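Local coordinates for protein hydrolase, haloacid dehalogenase-like family (Porphyromonas gingivalis, PDB 2I6X) that probably acts as a hydrolase of the haloacid dehalogenase superfamily, its natural substrate not established, at residues V9-G14 against L109-N114. Numbering follows the deposited sequence.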
# COMPACT_ATOMS: atom_id res chain seq x y z
N VAL A 9 1.23 4.61 11.46
CA VAL A 9 0.65 4.46 10.13
C VAL A 9 1.64 3.67 9.30
O VAL A 9 2.82 4.00 9.27
CB VAL A 9 0.42 5.85 9.44
CG1 VAL A 9 -0.11 5.66 8.00
CG2 VAL A 9 -0.52 6.71 10.25
N PHE A 10 1.16 2.63 8.62
CA PHE A 10 2.01 1.76 7.82
C PHE A 10 1.61 1.86 6.36
O PHE A 10 0.42 1.97 6.06
CB PHE A 10 1.79 0.31 8.24
CG PHE A 10 2.21 0.01 9.65
CD1 PHE A 10 3.47 -0.54 9.91
CD2 PHE A 10 1.35 0.25 10.71
CE1 PHE A 10 3.86 -0.82 11.22
CE2 PHE A 10 1.74 -0.01 12.00
CZ PHE A 10 3.00 -0.55 12.26
N ASP A 11 2.58 1.79 5.46
CA ASP A 11 2.24 1.43 4.06
C ASP A 11 2.06 -0.11 4.00
O ASP A 11 2.45 -0.82 4.92
CB ASP A 11 3.36 1.88 3.12
CG ASP A 11 2.98 1.84 1.65
OD1 ASP A 11 1.79 1.66 1.28
OD2 ASP A 11 3.92 1.99 0.85
N LEU A 12 1.49 -0.61 2.92
CA LEU A 12 1.29 -2.02 2.71
C LEU A 12 2.46 -2.55 1.88
O LEU A 12 3.34 -3.26 2.41
CB LEU A 12 -0.05 -2.26 2.00
CG LEU A 12 -0.47 -3.73 1.80
CD1 LEU A 12 -0.54 -4.52 3.12
CD2 LEU A 12 -1.81 -3.77 1.07
N GLY A 13 2.48 -2.21 0.58
CA GLY A 13 3.55 -2.60 -0.31
C GLY A 13 4.87 -2.04 0.21
O GLY A 13 4.94 -0.85 0.59
N GLY A 14 5.90 -2.89 0.23
CA GLY A 14 7.24 -2.45 0.63
C GLY A 14 7.47 -2.69 2.11
O GLY A 14 8.37 -3.44 2.50
N LEU A 109 -3.41 2.07 8.20
CA LEU A 109 -2.72 1.79 6.95
C LEU A 109 -2.95 2.96 5.97
O LEU A 109 -4.08 3.42 5.79
CB LEU A 109 -3.19 0.47 6.34
CG LEU A 109 -2.40 -0.08 5.14
CD1 LEU A 109 -1.18 -0.90 5.57
CD2 LEU A 109 -3.31 -0.90 4.18
N LEU A 110 -1.87 3.46 5.37
CA LEU A 110 -2.03 4.44 4.31
C LEU A 110 -1.28 3.90 3.09
O LEU A 110 -0.05 3.88 3.05
CB LEU A 110 -1.58 5.86 4.69
CG LEU A 110 -1.61 6.90 3.56
CD1 LEU A 110 -3.04 7.10 3.13
CD2 LEU A 110 -0.93 8.26 3.92
N SER A 111 -2.05 3.53 2.08
CA SER A 111 -1.51 2.74 0.99
C SER A 111 -1.98 3.20 -0.38
O SER A 111 -3.17 3.41 -0.58
CB SER A 111 -1.87 1.27 1.24
OG SER A 111 -1.60 0.51 0.11
N ASN A 112 -1.03 3.36 -1.31
CA ASN A 112 -1.38 3.40 -2.74
C ASN A 112 -1.55 1.98 -3.23
O ASN A 112 -0.59 1.20 -3.23
CB ASN A 112 -0.33 4.10 -3.60
CG ASN A 112 -0.38 5.59 -3.49
OD1 ASN A 112 -1.26 6.16 -2.85
ND2 ASN A 112 0.59 6.23 -4.10
N THR A 113 -2.76 1.66 -3.67
CA THR A 113 -3.06 0.29 -4.00
C THR A 113 -4.22 0.24 -5.00
O THR A 113 -4.84 1.26 -5.30
CB THR A 113 -3.33 -0.54 -2.70
OG1 THR A 113 -3.19 -1.94 -2.97
CG2 THR A 113 -4.71 -0.25 -2.09
N ASN A 114 -4.51 -0.95 -5.50
CA ASN A 114 -5.48 -1.08 -6.54
C ASN A 114 -6.55 -2.04 -6.03
O ASN A 114 -6.33 -2.70 -5.03
CB ASN A 114 -4.79 -1.57 -7.79
CG ASN A 114 -4.07 -2.86 -7.56
OD1 ASN A 114 -4.70 -3.93 -7.47
ND2 ASN A 114 -2.76 -2.79 -7.46
O HOH W 1 0.83 -0.13 -0.65
O HOH W 2 1.70 3.19 -1.07
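The carboxylate of Asp-11 reaches Ser-111 with OD1, which sits 3.5 Å from the serine CA; Leu-12 N and water 1 lie off one face of the group, water 2 off the other. Leu-110 O is on that second side too, 3.4 Å from Asp-11 OD1, but both are acceptors; Lys-150 hydrogen-bonds Leu-110 O and forms a long, weak ion pair with OD1. Three donors converge on OD1: both waters, each at 2.8 Å from OD1, and Leu-12 N through a weak bond. CG stands anti to the backbone N of Asp-11 (chi1 -167°), which swings OD1 back toward strand 106-111. Water 1 accepts from Gly-13 N and Ser-111 OG (2.6 Å to the water) and donates to Asn-112 O; water 2 accepts from Asn-112 N. Behind this network the strands run parallel, with Leu-110 N bonded to Phe-10 O at 2.8 Å. Leu-109 CD1 lies 4.0 Å from Leu-12 CB, and on the sheet's other face Val-9 CG1 packs on Leu-110 CB at 3.6 Å. Asp-11, just past strand 7-10, probably corresponds to the nucleophile of the first HAD motif. The donors position OD1, while OD2, Gly-13 O (3.0 Å from OD2), Asp-174 and Asp-175 gather oxygens much as at the magnesium site of relatives.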